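Biofilm growth-associated repressor (Xylella fastidiosa, PDB 3PQK) represses transcription of its own operon by binding a palindromic AT-rich sequence that spans the -10 region of the blh promoter. Local coordinates at residues Pro23-Leu28 with Ser54-Val59; Glu34-Val39 with Phe76-Glu81. All blocks are in the same frame, centred on the assembly; numbering follows the deposited sequence.

Contact 1: Pro23-Leu28 with Ser54-Val59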
loop_
_atom_site.group_PDB
_atom_site.type_symbol
_atom_site.label_atom_id
_atom_site.label_comp_id
_atom_site.label_asym_id
_atom_site.label_seq_id
_atom_site.Cartn_x
_atom_site.Cartn_y
_atom_site.Cartn_z
ATOM N N PRO B 23 -9.663 -3.993 6.023
ATOM C CA PRO B 23 -10.743 -3.497 5.135
ATOM C C PRO B 23 -11.521 -2.294 5.649
ATOM O O PRO B 23 -11.830 -1.395 4.866
ATOM C CB PRO B 23 -11.640 -4.733 4.942
ATOM C CG PRO B 23 -11.293 -5.665 6.081
ATOM C CD PRO B 23 -9.817 -5.447 6.279
ATOM N N VAL B 24 -11.804 -2.242 6.959
ATOM C CA VAL B 24 -12.548 -1.119 7.557
ATOM C C VAL B 24 -11.691 0.155 7.509
ATOM O O VAL B 24 -12.205 1.210 7.105
ATOM C CB VAL B 24 -13.116 -1.436 8.971
ATOM C CG1 VAL B 24 -13.800 -0.210 9.588
ATOM C CG2 VAL B 24 -14.076 -2.637 8.926
ATOM N N ARG B 25 -10.379 0.040 7.812
ATOM C CA ARG B 25 -9.455 1.186 7.699
ATOM C C ARG B 25 -9.399 1.691 6.271
ATOM O O ARG B 25 -9.445 2.895 6.048
ATOM C CB ARG B 25 -8.053 0.830 8.177
ATOM C CG ARG B 25 -7.975 0.649 9.663
ATOM C CD ARG B 25 -6.605 0.158 10.067
ATOM N NE ARG B 25 -6.666 -0.629 11.291
ATOM C CZ ARG B 25 -5.766 -1.535 11.661
ATOM N NH1 ARG B 25 -4.710 -1.787 10.896
ATOM N NH2 ARG B 25 -5.914 -2.193 12.801
ATOM N N LEU B 26 -9.375 0.781 5.298
ATOM C CA LEU B 26 -9.380 1.184 3.901
ATOM C C LEU B 26 -10.651 1.934 3.469
ATOM O O LEU B 26 -10.549 2.949 2.783
ATOM C CB LEU B 26 -9.103 -0.004 2.984
ATOM C CG LEU B 26 -7.640 -0.398 2.938
ATOM C CD1 LEU B 26 -7.467 -1.749 2.251
ATOM C CD2 LEU B 26 -6.821 0.660 2.199
HETATM N N MSE B 27 -11.822 1.442 3.884
HETATM C CA MSE B 27 -13.109 2.081 3.547
HETATM C C MSE B 27 -13.141 3.484 4.164
HETATM O O MSE B 27 -13.447 4.445 3.473
HETATM C CB MSE B 27 -14.280 1.226 4.043
HETATM C CG MSE B 27 -14.414 -0.104 3.311
HETATM SE SE MSE B 27 -15.973 -1.150 3.885
HETATM C CE MSE B 27 -15.422 -1.860 5.521
ATOM N N LEU B 28 -12.642 3.612 5.400
ATOM C CA LEU B 28 -12.548 4.878 6.103
ATOM C C LEU B 28 -11.652 5.877 5.384
ATOM O O LEU B 28 -12.087 6.972 5.120
ATOM C CB LEU B 28 -12.082 4.637 7.558
ATOM C CG LEU B 28 -13.140 4.036 8.487
ATOM C CD1 LEU B 28 -12.519 3.576 9.791
ATOM C CD2 LEU B 28 -14.279 5.038 8.761
ATOM N N SER B 54 -15.261 3.256 15.680
ATOM C CA SER B 54 -14.398 4.110 16.502
ATOM C C SER B 54 -13.079 3.438 16.894
ATOM O O SER B 54 -12.110 4.145 17.143
ATOM C CB SER B 54 -15.131 4.671 17.721
ATOM O OG SER B 54 -15.704 5.934 17.422
ATOM N N GLN B 55 -13.031 2.086 16.922
ATOM C CA GLN B 55 -11.778 1.353 17.195
ATOM C C GLN B 55 -10.807 1.586 16.033
ATOM O O GLN B 55 -9.643 1.949 16.256
ATOM C CB GLN B 55 -12.008 -0.160 17.351
ATOM C CG GLN B 55 -12.675 -0.560 18.663
ATOM C CD GLN B 55 -13.117 -2.008 18.708
ATOM O OE1 GLN B 55 -13.104 -2.734 17.706
ATOM N NE2 GLN B 55 -13.514 -2.466 19.885
ATOM N N GLN B 56 -11.329 1.454 14.797
ATOM C CA GLN B 56 -10.573 1.632 13.558
ATOM C C GLN B 56 -10.135 3.051 13.267
ATOM O O GLN B 56 -9.000 3.235 12.820
ATOM C CB GLN B 56 -11.269 0.939 12.373
ATOM C CG GLN B 56 -11.456 -0.589 12.577
ATOM C CD GLN B 56 -10.165 -1.272 12.944
ATOM O OE1 GLN B 56 -9.141 -1.073 12.291
ATOM N NE2 GLN B 56 -10.162 -2.027 14.048
ATOM N N LEU B 57 -10.980 4.075 13.573
ATOM C CA LEU B 57 -10.582 5.492 13.425
ATOM C C LEU B 57 -9.515 5.802 14.499
ATOM O O LEU B 57 -8.642 6.654 14.293
ATOM C CB LEU B 57 -11.781 6.464 13.559
ATOM C CG LEU B 57 -12.796 6.525 12.393
ATOM C CD1 LEU B 57 -14.193 7.000 12.882
ATOM C CD2 LEU B 57 -12.313 7.436 11.259
ATOM N N GLY B 58 -9.618 5.106 15.641
ATOM C CA GLY B 58 -8.669 5.187 16.751
ATOM C C GLY B 58 -7.290 4.771 16.280
ATOM O O GLY B 58 -6.363 5.572 16.361
ATOM N N VAL B 59 -7.187 3.589 15.631
ATOM C CA VAL B 59 -5.939 3.082 15.012
ATOM C C VAL B 59 -5.386 4.080 13.974
ATOM O O VAL B 59 -4.212 4.397 14.006
ATOM C CB VAL B 59 -6.107 1.664 14.404
ATOM C CG1 VAL B 59 -4.868 1.242 13.603
ATOM C CG2 VAL B 59 -6.429 0.632 15.486
#
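Gln56 reaches from helix 52-62 across to Val24, Arg25 and Leu28 of helix 23-33. Its CB lies 3.9 Å from Leu28 CD1 and equally near Val24 CG1, and its CG packs on Val24 CG1 at 3.8 Å. The chain then bends (chi2 -52°), turning the amide toward Arg25: CD comes nearest Arg25 NE, at 3.9 Å, and OE1 accepts a hydrogen bond from Arg25 NE at 2.7 Å. The donor sits almost in line with the amide C=O (170° at the oxygen), but the N-H is less straight, at 143°, and OE1 is tilted out of the guanidinium plane. Arg25 runs extended from CG to NE, and Val59 CG1 lies over one face of its guanidinium, toward the rim, 3.5 Å from Arg25 CZ. NH1 of the same group is bonded to the carbonyl of Thr19, so two separate bonds fix its rotation. On the buried side Leu28 CD1 meets Leu57 CG at 3.9 Å, the two leucines crossing at about a right angle; Ile46 and Leu42 of helix 39-46 continue this apolar layer. The segment axes cross steeply, approaching to 9.5 Å. Helix 52-62 is the second helix of the predicted helix-turn-helix, and the contact seats it on helix 23-33: leucines supply a greasy interior, while toward the partly exposed side one amide oxygen and one guanidinium N-H supply a directional polar bond.

Contact 2: Glu34-Val39 with Phe76-Glu81; sequences EGEFSV and FYRLTE
With chi1 at -55° and the chain extended beyond CG, Glu36 runs alongside Arg78, whose own CG stands between its backbone N and carbonyl carbon (chi1 54°); the two side chains point the same way. This pairing flanks a single antiparallel bridge by which residues 34-39 join the wing of the winged-helix fold, the hairpin of strands 66-69 and 76-79. Phe37 and Tyr77 form the hydrogen-bonded pair: Tyr77 N donates to Phe37 O at 2.8 Å and nearly straight, 173° at the hydrogen, while Phe37 N donates to Tyr77 O at 3.0 Å along a more bent path. A CA-H...O contact from Glu36 CA to Tyr77 O, 3.1 Å, gives that oxygen a second, weaker partner. Since strand 76-79 pairs with strand 66-69 along its other edge, one residue pair, not a full strand, extends the hairpin's pairing here. Beside it, Glu36 CG packs on Arg78 CB, and Glu36 OE2 makes a weak, salt-bridged hydrogen bond to Arg78 NH1 at 3.4 Å, the carboxylate and guanidinium planes well turned from each other. The stronger polar partner of Glu36 is Arg69, at OE1, and Arg78 NE pairs with Glu67, which places the charges of the loop and both strands in one alternating group. The backbone N of Ser38, the N-cap of helix 39-46, is bonded to Glu41 OE1 and merely packs near Phe76 CD1. Farther along, Val39 CB lies 4.1 Å from Tyr77 CE2, and the Tyr77 ring receives Phe37 O in plane at its edge, 3.7 Å from CD2.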
loop_
_atom_site.group_PDB
_atom_site.type_symbol
_atom_site.label_atom_id
_atom_site.label_comp_id
_atom_site.label_asym_id
_atom_site.label_seq_id
_atom_site.Cartn_x
_atom_site.Cartn_y
_atom_site.Cartn_z
ATOM N N GLU B 34 -12.717 12.194 -0.051
ATOM C CA GLU B 34 -13.836 13.014 -0.503
ATOM C C GLU B 34 -14.179 14.200 0.410
ATOM O O GLU B 34 -14.760 15.185 -0.066
ATOM C CB GLU B 34 -15.043 12.130 -0.782
ATOM C CG GLU B 34 -14.785 11.217 -1.980
ATOM C CD GLU B 34 -15.718 10.041 -2.157
ATOM O OE1 GLU B 34 -16.693 9.917 -1.382
ATOM O OE2 GLU B 34 -15.486 9.252 -3.100
ATOM N N GLY B 35 -13.734 14.153 1.667
ATOM C CA GLY B 35 -13.955 15.245 2.602
ATOM C C GLY B 35 -14.023 14.817 4.048
ATOM O O GLY B 35 -13.815 13.640 4.361
ATOM N N GLU B 36 -14.314 15.780 4.931
ATOM C CA GLU B 36 -14.427 15.588 6.385
ATOM C C GLU B 36 -15.779 15.016 6.726
ATOM O O GLU B 36 -16.785 15.520 6.226
ATOM C CB GLU B 36 -14.269 16.932 7.124
ATOM C CG GLU B 36 -12.988 17.685 6.801
ATOM C CD GLU B 36 -12.687 18.924 7.626
ATOM O OE1 GLU B 36 -13.463 19.235 8.560
ATOM O OE2 GLU B 36 -11.657 19.580 7.345
ATOM N N PHE B 37 -15.826 13.969 7.561
ATOM C CA PHE B 37 -17.102 13.368 7.945
ATOM C C PHE B 37 -17.186 13.125 9.432
ATOM O O PHE B 37 -16.174 12.837 10.076
ATOM C CB PHE B 37 -17.349 12.049 7.195
ATOM C CG PHE B 37 -17.461 12.204 5.699
ATOM C CD1 PHE B 37 -18.645 12.643 5.115
ATOM C CD2 PHE B 37 -16.369 11.968 4.877
ATOM C CE1 PHE B 37 -18.742 12.805 3.729
ATOM C CE2 PHE B 37 -16.472 12.116 3.484
ATOM C CZ PHE B 37 -17.660 12.533 2.920
ATOM N N SER B 38 -18.415 13.166 9.967
ATOM C CA SER B 38 -18.607 12.917 11.377
ATOM C C SER B 38 -18.662 11.411 11.536
ATOM O O SER B 38 -18.723 10.709 10.534
ATOM C CB SER B 38 -19.888 13.592 11.872
ATOM O OG SER B 38 -21.017 12.820 11.502
ATOM N N VAL B 39 -18.659 10.911 12.772
ATOM C CA VAL B 39 -18.722 9.479 13.060
ATOM C C VAL B 39 -20.032 8.872 12.561
ATOM O O VAL B 39 -20.020 7.772 12.010
ATOM C CB VAL B 39 -18.366 9.164 14.552
ATOM C CG1 VAL B 39 -19.408 9.708 15.541
ATOM C CG2 VAL B 39 -18.114 7.682 14.786
ATOM N N PHE B 76 -15.498 16.387 13.317
ATOM C CA PHE B 76 -15.284 15.844 11.966
ATOM C C PHE B 76 -13.918 15.194 11.869
ATOM O O PHE B 76 -12.919 15.767 12.328
ATOM C CB PHE B 76 -15.360 16.933 10.875
ATOM C CG PHE B 76 -16.724 17.554 10.741
ATOM C CD1 PHE B 76 -17.757 16.872 10.105
ATOM C CD2 PHE B 76 -16.994 18.804 11.290
ATOM C CE1 PHE B 76 -19.036 17.420 10.031
ATOM C CE2 PHE B 76 -18.273 19.366 11.193
ATOM C CZ PHE B 76 -19.278 18.677 10.546
ATOM N N TYR B 77 -13.865 14.048 11.201
ATOM C CA TYR B 77 -12.611 13.352 10.924
ATOM C C TYR B 77 -12.190 13.749 9.534
ATOM O O TYR B 77 -13.028 14.033 8.694
ATOM C CB TYR B 77 -12.796 11.846 11.025
ATOM C CG TYR B 77 -13.090 11.368 12.432
ATOM C CD1 TYR B 77 -12.086 10.823 13.229
ATOM C CD2 TYR B 77 -14.384 11.394 12.941
ATOM C CE1 TYR B 77 -12.361 10.327 14.501
ATOM C CE2 TYR B 77 -14.670 10.911 14.220
ATOM C CZ TYR B 77 -13.651 10.389 15.000
ATOM O OH TYR B 77 -13.921 9.890 16.252
ATOM N N ARG B 78 -10.898 13.796 9.302
ATOM C CA ARG B 78 -10.287 14.184 8.055
ATOM C C ARG B 78 -8.923 13.509 7.989
ATOM O O ARG B 78 -8.349 13.163 9.027
ATOM C CB ARG B 78 -10.101 15.715 7.989
ATOM C CG ARG B 78 -9.327 16.337 9.170
ATOM C CD ARG B 78 -9.017 17.815 8.974
ATOM N NE ARG B 78 -7.790 18.016 8.201
ATOM C CZ ARG B 78 -7.487 19.124 7.527
ATOM N NH1 ARG B 78 -8.331 20.151 7.506
ATOM N NH2 ARG B 78 -6.347 19.206 6.852
ATOM N N LEU B 79 -8.404 13.375 6.784
ATOM C CA LEU B 79 -7.091 12.836 6.552
ATOM C C LEU B 79 -6.054 13.860 6.994
ATOM O O LEU B 79 -6.290 15.070 6.900
ATOM C CB LEU B 79 -6.908 12.594 5.046
ATOM C CG LEU B 79 -7.671 11.429 4.438
ATOM C CD1 LEU B 79 -7.456 11.405 2.929
ATOM C CD2 LEU B 79 -7.233 10.094 5.058
ATOM N N THR B 80 -4.886 13.401 7.415
ATOM C CA THR B 80 -3.831 14.374 7.726
ATOM C C THR B 80 -3.187 14.807 6.397
ATOM O O THR B 80 -3.533 14.264 5.339
ATOM C CB THR B 80 -2.843 13.836 8.751
ATOM O OG1 THR B 80 -2.220 12.668 8.239
ATOM C CG2 THR B 80 -3.494 13.544 10.080
ATOM N N GLU B 81 -2.310 15.822 6.436
ATOM C CA GLU B 81 -1.641 16.327 5.242
ATOM C C GLU B 81 -0.221 15.750 5.138
ATOM O O GLU B 81 0.578 16.157 4.284
ATOM C CB GLU B 81 -1.651 17.858 5.222
ATOM C CG GLU B 81 -3.010 18.452 4.902
ATOM C CD GLU B 81 -2.992 19.959 4.731
ATOM O OE1 GLU B 81 -2.881 20.674 5.754
ATOM O OE2 GLU B 81 -3.076 20.425 3.572
#

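In the fold
The centres of contacts 1 and 2 lie about 12 Å apart, and their segments alternate along the chain: 23-28, 34-39, 54-59, 76-81. Contact 1 joins helices 23-33 and 52-62; contact 2 joins the loop between helices 23-33 and 39-46 to strand 76-79 of the wing. They meet directly where Leu57 CD2 packs on Tyr77 CD1 at 3.9 Å and where Ser54 OG touches Val39 CG2 at 4.0 Å. Helix 52-62 thus touches both helix 23-33, through contact 1, and strand 76-79, through Leu57 on Tyr77. By this packing the two contacts join the predicted DNA-binding helices to the wing of this ArsR-family repressor.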